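Local structure of repeat Five Residue (Rfr) protein or pentapeptide repeat protein (Cyanothece, 2O6W) at residues 3-6 and 7-10; 131-134 and 135-138. The protein is of unknown function but folds as a right-handed quadrilateral beta-helix built from consecutive five-residue repeats. All blocks are in the same frame, centred on the assembly; numbering follows the deposited sequence.

Contact 1: residues 3-6 and 7-10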
ATOM      1  N   THR A   3       2.387  19.121  -6.088  1.00 39.55           N
ATOM      2  CA  THR A   3       3.263  18.953  -7.234  1.00 40.33           C
ATOM      3  C   THR A   3       4.635  18.433  -6.779  1.00 40.04           C
ATOM      4  O   THR A   3       5.208  17.541  -7.400  1.00 39.95           O
ATOM      5  CB  THR A   3       3.411  20.301  -7.980  1.00 41.16           C
ATOM      6  OG1 THR A   3       4.123  20.103  -9.203  1.00 47.23           O
ATOM      7  CG2 THR A   3       4.143  21.305  -7.117  1.00 38.79           C
ATOM      8  N   ASN A   4       5.142  18.980  -5.677  1.00 39.44           N
ATOM      9  CA  ASN A   4       6.429  18.571  -5.136  1.00 39.92           C
ATOM     10  C   ASN A   4       6.372  17.151  -4.571  1.00 39.87           C
ATOM     11  O   ASN A   4       7.336  16.392  -4.690  1.00 38.95           O
ATOM     12  CB  ASN A   4       6.881  19.548  -4.043  1.00 41.36           C
ATOM     13  CG  ASN A   4       8.283  19.243  -3.528  1.00 44.85           C
ATOM     14  OD1 ASN A   4       8.457  18.593  -2.489  1.00 44.67           O
ATOM     15  ND2 ASN A   4       9.293  19.705  -4.265  1.00 44.44           N
ATOM     16  N   ASN A   5       5.251  16.793  -3.950  1.00 40.14           N
ATOM     17  CA  ASN A   5       5.100  15.452  -3.394  1.00 40.16           C
ATOM     18  C   ASN A   5       5.120  14.429  -4.524  1.00 39.53           C
ATOM     19  O   ASN A   5       5.795  13.409  -4.435  1.00 39.77           O
ATOM     20  CB  ASN A   5       3.792  15.329  -2.604  1.00 40.13           C
ATOM     21  CG  ASN A   5       3.771  16.212  -1.374  1.00 41.28           C
ATOM     22  OD1 ASN A   5       4.812  16.669  -0.906  1.00 43.66           O
ATOM     23  ND2 ASN A   5       2.580  16.451  -0.839  1.00 43.16           N
ATOM     24  N   LEU A   6       4.390  14.724  -5.592  1.00 40.24           N
ATOM     25  CA  LEU A   6       4.332  13.838  -6.740  1.00 41.68           C
ATOM     26  C   LEU A   6       5.707  13.663  -7.370  1.00 42.35           C
ATOM     27  O   LEU A   6       6.030  12.591  -7.876  1.00 40.72           O
ATOM     28  CB  LEU A   6       3.356  14.384  -7.783  1.00 40.78           C
ATOM     29  CG  LEU A   6       1.891  14.485  -7.353  1.00 41.27           C
ATOM     30  CD1 LEU A   6       1.069  15.072  -8.489  1.00 41.97           C
ATOM     31  CD2 LEU A   6       1.364  13.117  -6.972  1.00 38.58           C
ATOM     32  N   TYR A   7       6.515  14.718  -7.335  1.00 43.26           N
ATOM     33  CA  TYR A   7       7.849  14.660  -7.913  1.00 44.77           C
ATOM     34  C   TYR A   7       8.750  13.777  -7.072  1.00 44.12           C
ATOM     35  O   TYR A   7       9.517  12.979  -7.599  1.00 43.09           O
ATOM     36  CB  TYR A   7       8.466  16.051  -8.004  1.00 47.88           C
ATOM     37  CG  TYR A   7       9.782  16.070  -8.744  1.00 52.36           C
ATOM     38  CD1 TYR A   7       9.832  15.812 -10.115  1.00 54.76           C
ATOM     39  CD2 TYR A   7      10.975  16.363  -8.084  1.00 55.60           C
ATOM     40  CE1 TYR A   7      11.033  15.853 -10.812  1.00 56.40           C
ATOM     41  CE2 TYR A   7      12.186  16.406  -8.773  1.00 57.91           C
ATOM     42  CZ  TYR A   7      12.203  16.153 -10.135  1.00 59.14           C
ATOM     43  OH  TYR A   7      13.393  16.221 -10.829  1.00 64.51           O
ATOM     44  N   ARG A   8       8.663  13.934  -5.757  1.00 44.51           N
ATOM     45  CA  ARG A   8       9.467  13.131  -4.856  1.00 45.78           C
ATOM     46  C   ARG A   8       9.095  11.664  -5.026  1.00 46.73           C
ATOM     47  O   ARG A   8       9.943  10.788  -4.915  1.00 47.51           O
ATOM     48  CB  ARG A   8       9.235  13.565  -3.408  1.00 44.97           C
ATOM     49  CG  ARG A   8       9.785  14.939  -3.078  1.00 45.96           C
ATOM     50  CD  ARG A   8       9.176  15.477  -1.792  1.00 46.28           C
ATOM     51  NE  ARG A   8       9.438  14.622  -0.640  1.00 47.53           N
ATOM     52  CZ  ARG A   8       8.779  14.708   0.512  1.00 47.97           C
ATOM     53  NH1 ARG A   8       7.819  15.613   0.654  1.00 47.27           N
ATOM     54  NH2 ARG A   8       9.071  13.890   1.517  1.00 47.93           N
ATOM     55  N   LEU A   9       7.824  11.402  -5.304  1.00 48.12           N
ATOM     56  CA  LEU A   9       7.361  10.031  -5.481  1.00 51.26           C
ATOM     57  C   LEU A   9       7.865   9.392  -6.765  1.00 52.48           C
ATOM     58  O   LEU A   9       8.354   8.264  -6.759  1.00 52.78           O
ATOM     59  CB  LEU A   9       5.835   9.974  -5.493  1.00 50.97           C
ATOM     60  CG  LEU A   9       5.101   9.506  -4.246  1.00 51.85           C
ATOM     61  CD1 LEU A   9       3.621   9.570  -4.545  1.00 52.07           C
ATOM     62  CD2 LEU A   9       5.513   8.083  -3.861  1.00 51.06           C
ATOM     63  N   GLU A  10       7.728  10.115  -7.868  1.00 53.93           N
ATOM     64  CA  GLU A  10       8.146   9.610  -9.162  1.00 56.68           C
ATOM     65  C   GLU A  10       9.661   9.514  -9.300  1.00 56.24           C
ATOM     66  O   GLU A  10      10.178   8.520  -9.806  1.00 57.64           O
ATOM     67  CB  GLU A  10       7.585  10.500 -10.272  1.00 58.74           C
ATOM     68  CG  GLU A  10       7.848   9.995 -11.682  1.00 63.87           C
ATOM     69  CD  GLU A  10       7.046   8.753 -12.029  1.00 67.13           C
ATOM     70  OE1 GLU A  10       7.174   8.264 -13.176  1.00 69.53           O
ATOM     71  OE2 GLU A  10       6.288   8.266 -11.161  1.00 69.44           O
TER
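Tyr7 opens the second half of the run by handing its backbone N-H to Thr3 O, 3.1 Å from Tyr7 N, across one turn of helix. Its ring swings clear of that bond: with CG anti to the backbone N (chi1 -173°), only CB stays close, packed over the carbonyl oxygens of Thr3 and Asn4. Arg8 does more. Its backbone N reaches Asn4 O at 3.0 Å in a nearly straight bond, and its side chain leaves the helix with a lean toward the N-terminus, CG lying against that same carbonyl oxygen. The Asn4 amide slants across the methylene chain, where Asn4 OD1 meets Arg8 CD at 3.3 Å and sits at the edge of the guanidinium, near its plane. Asn5 lies alongside instead, its amide turned 74° from the guanidinium and Asn5 OD1 at 3.5 Å from Arg8 NH1. A bend at chi3 (60°) turns the guanidinium end, whose NE forms a salt bridge with Glu14, just past the helix. All of this belongs to the single alpha-helix 2-10, the one regular helix in a chain whose later part is a pentapeptide-repeat beta-helix; in the loop after the helix, Cys15 and Cys18 form a disulfide against which Asn5 packs. With only an alanine here in place of Arg8, the Glu14 carboxylate would probably lose this cationic partner, and the sides of the two asparagine amides that rest on the arginine would be uncovered. Leu9, the buried member of the run, bonds through its N to Asn5 O at 3.0 Å, while its side chain leaves the helix to touch Val56. Glu10 closes the series with a bond from Glu10 N to Leu6 O, also 3.0 Å, and its CB rests on that oxygen while the carboxylate leads away.

Contact 2: residues 131-134 and 135-138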
ATOM      1  N   VAL A 131      -8.736 -11.495   0.377  1.00 37.15           N
ATOM      2  CA  VAL A 131      -7.326 -11.165   0.510  1.00 39.04           C
ATOM      3  C   VAL A 131      -6.411 -12.386   0.599  1.00 42.04           C
ATOM      4  O   VAL A 131      -6.744 -13.381   1.249  1.00 42.20           O
ATOM      5  CB  VAL A 131      -7.079 -10.292   1.756  1.00 38.19           C
ATOM      6  CG1 VAL A 131      -5.593 -10.180   2.021  1.00 36.71           C
ATOM      7  CG2 VAL A 131      -7.674  -8.906   1.547  1.00 38.10           C
ATOM      8  N   ASN A 132      -5.259 -12.310  -0.062  1.00 44.76           N
ATOM      9  CA  ASN A 132      -4.281 -13.399  -0.022  1.00 47.37           C
ATOM     10  C   ASN A 132      -3.394 -13.170   1.209  1.00 48.45           C
ATOM     11  O   ASN A 132      -2.549 -12.279   1.213  1.00 47.21           O
ATOM     12  CB  ASN A 132      -3.435 -13.411  -1.306  1.00 47.64           C
ATOM     13  CG  ASN A 132      -2.313 -14.447  -1.264  1.00 49.87           C
ATOM     14  OD1 ASN A 132      -2.361 -15.404  -0.487  1.00 52.85           O
ATOM     15  ND2 ASN A 132      -1.308 -14.267  -2.111  1.00 49.86           N
ATOM     16  N   LEU A 133      -3.606 -13.979   2.247  1.00 50.52           N
ATOM     17  CA  LEU A 133      -2.856 -13.864   3.497  1.00 53.70           C
ATOM     18  C   LEU A 133      -1.767 -14.921   3.631  1.00 56.92           C
ATOM     19  O   LEU A 133      -1.456 -15.370   4.740  1.00 58.00           O
ATOM     20  CB  LEU A 133      -3.812 -13.970   4.690  1.00 51.73           C
ATOM     21  CG  LEU A 133      -4.894 -12.893   4.787  1.00 50.94           C
ATOM     22  CD1 LEU A 133      -5.893 -13.248   5.881  1.00 49.48           C
ATOM     23  CD2 LEU A 133      -4.240 -11.551   5.061  1.00 48.85           C
ATOM     24  N   GLU A 134      -1.184 -15.316   2.502  1.00 59.85           N
ATOM     25  CA  GLU A 134      -0.136 -16.334   2.502  1.00 61.85           C
ATOM     26  C   GLU A 134       1.172 -15.771   3.038  1.00 59.81           C
ATOM     27  O   GLU A 134       1.798 -14.926   2.404  1.00 59.80           O
ATOM     28  CB  GLU A 134       0.088 -16.877   1.087  1.00 65.50           C
ATOM     29  CG  GLU A 134       0.955 -18.126   1.063  1.00 72.26           C
ATOM     30  CD  GLU A 134       1.292 -18.598  -0.342  1.00 76.37           C
ATOM     31  OE1 GLU A 134       0.370 -18.695  -1.186  1.00 77.51           O
ATOM     32  OE2 GLU A 134       2.485 -18.880  -0.597  1.00 77.66           O
ATOM     33  N   GLU A 135       1.575 -16.252   4.206  1.00 58.46           N
ATOM     34  CA  GLU A 135       2.808 -15.801   4.846  1.00 58.66           C
ATOM     35  C   GLU A 135       2.717 -14.335   5.248  1.00 55.39           C
ATOM     36  O   GLU A 135       3.710 -13.608   5.233  1.00 54.48           O
ATOM     37  CB  GLU A 135       4.000 -16.009   3.910  1.00 62.22           C
ATOM     38  CG  GLU A 135       4.269 -17.463   3.570  1.00 68.36           C
ATOM     39  CD  GLU A 135       5.294 -17.615   2.469  1.00 72.48           C
ATOM     40  OE1 GLU A 135       5.012 -17.160   1.334  1.00 74.07           O
ATOM     41  OE2 GLU A 135       6.378 -18.185   2.736  1.00 74.21           O
ATOM     42  N   THR A 136       1.512 -13.912   5.611  1.00 51.45           N
ATOM     43  CA  THR A 136       1.270 -12.543   6.030  1.00 47.79           C
ATOM     44  C   THR A 136       1.394 -12.470   7.546  1.00 44.81           C
ATOM     45  O   THR A 136       0.721 -13.209   8.263  1.00 44.15           O
ATOM     46  CB  THR A 136      -0.144 -12.078   5.626  1.00 47.87           C
ATOM     47  OG1 THR A 136      -0.302 -12.208   4.209  1.00 48.00           O
ATOM     48  CG2 THR A 136      -0.367 -10.626   6.032  1.00 46.50           C
ATOM     49  N   HIS A 137       2.251 -11.573   8.025  1.00 41.19           N
ATOM     50  CA  HIS A 137       2.475 -11.407   9.456  1.00 38.72           C
ATOM     51  C   HIS A 137       1.370 -10.553  10.072  1.00 36.33           C
ATOM     52  O   HIS A 137       1.328  -9.340   9.861  1.00 35.43           O
ATOM     53  CB  HIS A 137       3.835 -10.746   9.685  1.00 41.11           C
ATOM     54  CG  HIS A 137       4.363 -10.913  11.074  1.00 45.20           C
ATOM     55  ND1 HIS A 137       5.239 -10.017  11.651  1.00 46.99           N
ATOM     56  CD2 HIS A 137       4.153 -11.881  11.996  1.00 45.36           C
ATOM     57  CE1 HIS A 137       5.542 -10.426  12.870  1.00 48.22           C
ATOM     58  NE2 HIS A 137       4.897 -11.555  13.103  1.00 48.06           N
ATOM     59  N   LEU A 138       0.480 -11.179  10.837  1.00 34.64           N
ATOM     60  CA  LEU A 138      -0.629 -10.452  11.455  1.00 34.57           C
ATOM     61  C   LEU A 138      -0.508 -10.304  12.964  1.00 34.23           C
ATOM     62  O   LEU A 138      -1.490 -10.031  13.650  1.00 32.45           O
ATOM     63  CB  LEU A 138      -1.955 -11.129  11.123  1.00 34.34           C
ATOM     64  CG  LEU A 138      -2.361 -11.143   9.649  1.00 33.93           C
ATOM     65  CD1 LEU A 138      -3.657 -11.919   9.517  1.00 31.96           C
ATOM     66  CD2 LEU A 138      -2.531  -9.714   9.126  1.00 34.71           C
TER
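Leu133 to Thr136 form a type II beta turn, closed by a weak hydrogen bond from Thr136 N to Leu133 O at 3.4 Å, with Glu135 taking up a positive phi of 66°. Just upstream, the side chain of Asn132 makes an Asx turn: Asn132 OD1 accepts from Glu134 N at 3.2 Å, the donor standing well above the carbonyl plane. The other end of that amide, ND2, bonds to Asn112 OD1 of the neighbouring coil. Thr136 points back across the turn. Its hydroxyl, set beside its own backbone N by chi1 of -57°, packs on the backbone of Leu133, with Thr136 OG1 3.1 Å from Leu133 CA, and finds its hydrogen-bond partner in Leu113 O. The methyl CG2 meets Leu133 CD2 at 4.1 Å, and farther along Leu138 CD1 approaches Leu133 CD1 at 4.5 Å, a loose apolar touch between leucines five residues apart, the spacing of the pentapeptide repeat. At the turn's outer corner Glu134 and Glu135 run side by side with extended chains, and Glu134 OE2 comes within 3.6 Å of Glu135 OE1. Two carboxylates so close would probably repel each other and may raise each other's pKa, a cost that solvent probably eases, both residues being exposed, whereas Asn132 ND2 and Thr136 OG1 bond to the preceding coil and Asn132 OD1 braces the turn itself.

Overall arrangement
Both contacts are local and lie at the surface, on opposite sides of the chain's centre, their nearest atoms about 22 Å apart; contact 1 includes one buried residue, Leu9, contact 2 none. They share no element: contact 1 sits within the N-terminal helix 2-10, contact 2 at a corner of a late coil in the pentapeptide-repeat region. Local order is supplied in different ways. In the helix, regular backbone bonds repeat from residue to residue, and an arginine finds its charge partner in the following loop. At the coil corner, the weak turn bond is joined by an Asx-turn bond, and backbone and side-chain bonds tie the corner to the preceding coil, while like charges gather outside.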